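Local structure of chorismate mutase and shikimate 5-dehydrogenase fusion protein (Clostridium acetobutylicum, 3FBT) at residues S197-V211 with L221-V234. The protein probably catalyses the reversible NADPH-linked reduction of 3-dehydroshikimate to shikimate through the dehydrogenase part of a chorismate mutase fusion, here the crystallised piece. Residues are numbered along the deposited sequence; the frame is centred on the assembly and turned at random.
Sequences SPVDKEVVAKFSSAV and LFLKYARESGVKAV
Y225 meets K201 because its ring is thrown back beside its own backbone N (chi1 -76°), while V204 turns CG1 opposite its backbone N (chi1 -178°) and so drives that methyl onto A226. The Y225 ring is held between two layers: K201 CB sits over one face, 3.9 Å from the ring centroid and 17° off the normal, a CH-pi contact, and L221 O lies above the opposite face. At the ring edge, V199 O lies in plane, 3.5 Å from Y225 CE2; the same carbonyl accepts a hydrogen bond from S197 OG (3.0 Å) on an in-plane lone pair. The two methyls of V204 divide between Y225 and A226, CG2 near Y225 CB and CG1 3.5 Å from A226 CA. Close by, A226 CB and A210 CB touch at 3.5 Å, where helix 221-228, running nearly antiparallel to strand 209-211, packs on it; F222 packs beside them, its CE1 reaching V199 CG2 at 4.1 Å and its CE2 approaching A210 CB. Strand pairing supplies the polar part: A210 N donates to K232 O at 2.7 Å, almost straight, and V234 N to A210 O at 2.9 Å, so A210 gives both backbone groups to strand 232-234, while S209 and V211 bond to strand 181-184. Past the helix, G230, with positive phi and the bonds V231 N to A226 O and G230 N to R227 O, forms a Schellman motif leading into the strand. Strand 209-212, helix 221-228 and outermost strand 232-234 of the parallel Rossmann-type sheet form a beta-alpha-beta unit, against whose helix the preceding short helix 201-204 packs; F222 also touches L128 of strand 124-128, and helix 105-115 meets V211 and V234 on the opposite sheet face.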
# COMPACT_ATOMS: atom_id res chain seq x y z
N SER A 197 20.90 15.60 -28.91
CA SER A 197 20.41 14.52 -29.68
C SER A 197 21.48 13.45 -29.62
O SER A 197 22.66 13.77 -29.55
CB SER A 197 20.21 15.02 -31.07
OG SER A 197 19.67 14.04 -31.85
N PRO A 198 21.09 12.16 -29.66
CA PRO A 198 22.18 11.21 -29.85
C PRO A 198 22.87 11.28 -31.24
O PRO A 198 24.02 10.87 -31.33
CB PRO A 198 21.50 9.83 -29.67
CG PRO A 198 20.08 10.09 -30.11
CD PRO A 198 19.78 11.49 -29.61
N VAL A 199 22.19 11.69 -32.31
CA VAL A 199 22.83 11.74 -33.65
C VAL A 199 22.57 13.06 -34.40
O VAL A 199 21.70 13.87 -34.01
CB VAL A 199 22.42 10.53 -34.55
CG1 VAL A 199 22.80 9.19 -33.92
CG2 VAL A 199 20.98 10.51 -34.77
N ASP A 200 23.34 13.33 -35.47
CA ASP A 200 23.09 14.57 -36.24
C ASP A 200 21.90 14.37 -37.16
O ASP A 200 21.54 13.23 -37.49
CB ASP A 200 24.30 14.97 -37.10
CG ASP A 200 25.55 15.27 -36.29
OD1 ASP A 200 25.49 16.17 -35.42
OD2 ASP A 200 26.61 14.60 -36.53
N LYS A 201 21.29 15.48 -37.58
CA LYS A 201 20.11 15.45 -38.48
C LYS A 201 20.38 14.80 -39.81
O LYS A 201 19.53 14.13 -40.43
CB LYS A 201 19.62 16.86 -38.78
CG LYS A 201 18.52 16.84 -39.82
CD LYS A 201 17.87 18.19 -39.95
CE LYS A 201 16.98 18.20 -41.19
NZ LYS A 201 17.76 18.39 -42.48
N GLU A 202 21.60 15.00 -40.27
CA GLU A 202 22.09 14.30 -41.47
C GLU A 202 22.04 12.81 -41.27
O GLU A 202 21.97 12.02 -42.24
CB GLU A 202 23.54 14.75 -41.68
CG GLU A 202 24.09 15.23 -40.36
CD GLU A 202 25.52 15.54 -40.41
OE1 GLU A 202 25.97 15.93 -41.51
OE2 GLU A 202 26.20 15.39 -39.36
N VAL A 203 22.16 12.35 -40.02
CA VAL A 203 22.01 10.90 -39.82
C VAL A 203 20.55 10.53 -39.83
O VAL A 203 20.11 9.57 -40.50
CB VAL A 203 22.73 10.35 -38.58
CG1 VAL A 203 22.40 8.90 -38.45
CG2 VAL A 203 24.29 10.57 -38.69
N VAL A 204 19.79 11.31 -39.10
CA VAL A 204 18.38 11.06 -39.04
C VAL A 204 17.87 10.98 -40.46
O VAL A 204 17.06 10.12 -40.78
CB VAL A 204 17.67 12.19 -38.32
CG1 VAL A 204 16.16 11.92 -38.19
CG2 VAL A 204 18.32 12.47 -36.98
N ALA A 205 18.41 11.84 -41.34
CA ALA A 205 17.83 12.04 -42.69
C ALA A 205 17.97 10.87 -43.59
O ALA A 205 17.39 10.84 -44.66
CB ALA A 205 18.43 13.29 -43.37
N LYS A 206 18.72 9.88 -43.17
CA LYS A 206 18.91 8.74 -44.02
C LYS A 206 17.99 7.64 -43.68
O LYS A 206 18.18 6.54 -44.14
CB LYS A 206 20.34 8.19 -43.94
CG LYS A 206 21.40 9.25 -43.99
CD LYS A 206 22.72 8.50 -44.01
CE LYS A 206 23.92 9.34 -43.53
NZ LYS A 206 25.10 8.60 -44.03
N PHE A 207 16.97 7.88 -42.87
CA PHE A 207 16.12 6.72 -42.52
C PHE A 207 14.73 7.09 -42.93
O PHE A 207 14.46 8.23 -43.18
CB PHE A 207 16.22 6.46 -40.99
CG PHE A 207 17.55 5.93 -40.58
CD1 PHE A 207 17.72 4.58 -40.36
CD2 PHE A 207 18.64 6.77 -40.47
CE1 PHE A 207 18.97 4.08 -40.02
CE2 PHE A 207 19.88 6.27 -40.12
CZ PHE A 207 20.04 4.94 -39.91
N SER A 208 13.81 6.15 -42.97
CA SER A 208 12.43 6.62 -43.25
C SER A 208 11.47 6.60 -42.04
O SER A 208 10.35 7.04 -42.17
CB SER A 208 11.86 5.83 -44.39
OG SER A 208 11.93 4.48 -44.02
N SER A 209 11.91 6.10 -40.88
CA SER A 209 11.18 6.28 -39.60
C SER A 209 12.11 6.55 -38.39
O SER A 209 13.12 5.87 -38.22
CB SER A 209 10.41 5.03 -39.31
OG SER A 209 9.33 4.97 -40.17
N ALA A 210 11.77 7.53 -37.56
CA ALA A 210 12.51 7.83 -36.40
C ALA A 210 11.59 7.48 -35.23
O ALA A 210 10.51 8.04 -35.20
CB ALA A 210 12.80 9.32 -36.37
N VAL A 211 12.01 6.59 -34.31
CA VAL A 211 11.27 6.25 -33.06
C VAL A 211 12.12 6.67 -31.81
O VAL A 211 13.22 6.15 -31.60
CB VAL A 211 10.97 4.69 -32.94
CG1 VAL A 211 10.04 4.32 -31.67
CG2 VAL A 211 10.33 4.12 -34.19
N LEU A 221 14.85 17.06 -29.78
CA LEU A 221 15.73 17.46 -30.88
C LEU A 221 15.80 16.33 -31.90
O LEU A 221 15.57 16.51 -33.10
CB LEU A 221 17.13 17.82 -30.36
CG LEU A 221 18.09 18.56 -31.31
CD1 LEU A 221 17.43 19.84 -31.90
CD2 LEU A 221 19.39 18.90 -30.61
N PHE A 222 16.08 15.13 -31.41
CA PHE A 222 16.13 13.98 -32.28
C PHE A 222 14.90 13.86 -33.18
O PHE A 222 15.06 13.54 -34.37
CB PHE A 222 16.32 12.70 -31.48
CG PHE A 222 16.17 11.42 -32.26
CD1 PHE A 222 17.18 11.00 -33.09
CD2 PHE A 222 15.06 10.59 -32.09
CE1 PHE A 222 17.08 9.82 -33.74
CE2 PHE A 222 14.95 9.38 -32.71
CZ PHE A 222 15.97 9.00 -33.56
N LEU A 223 13.69 14.04 -32.62
CA LEU A 223 12.48 13.96 -33.41
C LEU A 223 12.14 15.20 -34.31
O LEU A 223 11.54 15.05 -35.38
CB LEU A 223 11.30 13.60 -32.52
CG LEU A 223 11.31 12.20 -31.89
CD1 LEU A 223 10.08 12.10 -31.03
CD2 LEU A 223 11.31 11.08 -32.97
N LYS A 224 12.48 16.40 -33.85
CA LYS A 224 12.38 17.59 -34.69
C LYS A 224 13.16 17.33 -35.99
O LYS A 224 12.58 17.30 -37.12
CB LYS A 224 12.99 18.80 -33.96
CG LYS A 224 12.93 20.07 -34.79
CD LYS A 224 13.94 21.08 -34.36
CE LYS A 224 13.83 21.41 -32.86
NZ LYS A 224 14.30 22.82 -32.57
N TYR A 225 14.45 17.06 -35.80
CA TYR A 225 15.34 16.62 -36.87
C TYR A 225 14.63 15.75 -37.86
O TYR A 225 14.80 15.92 -39.07
CB TYR A 225 16.49 15.79 -36.32
CG TYR A 225 17.54 16.59 -35.65
CD1 TYR A 225 17.47 17.97 -35.60
CD2 TYR A 225 18.64 15.95 -35.08
CE1 TYR A 225 18.48 18.71 -34.97
CE2 TYR A 225 19.62 16.64 -34.45
CZ TYR A 225 19.56 18.02 -34.42
OH TYR A 225 20.59 18.68 -33.78
N ALA A 226 13.91 14.75 -37.36
CA ALA A 226 13.20 13.83 -38.20
C ALA A 226 12.10 14.58 -38.93
O ALA A 226 11.79 14.27 -40.09
CB ALA A 226 12.61 12.69 -37.37
N ARG A 227 11.53 15.60 -38.27
CA ARG A 227 10.39 16.34 -38.87
C ARG A 227 10.87 17.10 -40.10
O ARG A 227 10.48 16.83 -41.24
CB ARG A 227 9.74 17.30 -37.86
CG ARG A 227 8.66 18.21 -38.48
CD ARG A 227 7.78 18.86 -37.43
NE ARG A 227 8.52 19.42 -36.32
CZ ARG A 227 9.27 20.50 -36.40
NH1 ARG A 227 9.38 21.13 -37.57
NH2 ARG A 227 9.91 20.95 -35.33
N GLU A 228 11.76 18.05 -39.84
CA GLU A 228 12.49 18.74 -40.88
C GLU A 228 12.94 17.90 -42.09
O GLU A 228 13.04 18.45 -43.19
CB GLU A 228 13.70 19.40 -40.26
CG GLU A 228 13.36 20.10 -38.98
CD GLU A 228 14.50 20.98 -38.51
OE1 GLU A 228 14.26 21.87 -37.67
OE2 GLU A 228 15.63 20.79 -38.99
N SER A 229 13.23 16.61 -41.93
CA SER A 229 13.78 15.81 -43.05
C SER A 229 12.77 14.91 -43.78
O SER A 229 13.12 14.14 -44.71
CB SER A 229 14.97 14.95 -42.58
OG SER A 229 15.98 15.72 -41.94
N GLY A 230 11.53 14.99 -43.36
CA GLY A 230 10.49 14.21 -44.00
C GLY A 230 10.38 12.82 -43.47
O GLY A 230 9.68 11.99 -44.06
N VAL A 231 11.04 12.54 -42.34
CA VAL A 231 11.01 11.18 -41.75
C VAL A 231 9.86 11.01 -40.74
O VAL A 231 9.71 11.84 -39.84
CB VAL A 231 12.39 10.78 -41.03
CG1 VAL A 231 12.43 9.28 -40.73
CG2 VAL A 231 13.60 11.16 -41.86
N LYS A 232 9.06 9.95 -40.87
CA LYS A 232 8.01 9.72 -39.87
C LYS A 232 8.59 9.69 -38.46
O LYS A 232 9.59 8.99 -38.17
CB LYS A 232 7.27 8.41 -40.12
CG LYS A 232 6.31 8.11 -38.94
CD LYS A 232 5.23 7.14 -39.26
CE LYS A 232 5.77 5.94 -40.01
NZ LYS A 232 4.61 5.13 -40.53
N ALA A 233 7.96 10.46 -37.57
CA ALA A 233 8.49 10.65 -36.24
C ALA A 233 7.51 10.07 -35.22
O ALA A 233 6.32 10.39 -35.28
CB ALA A 233 8.72 12.15 -35.99
N VAL A 234 7.99 9.24 -34.29
CA VAL A 234 7.17 8.68 -33.19
C VAL A 234 7.87 8.86 -31.82
O VAL A 234 9.01 8.37 -31.67
CB VAL A 234 7.02 7.19 -33.37
CG1 VAL A 234 5.81 6.68 -32.59
CG2 VAL A 234 6.91 6.85 -34.85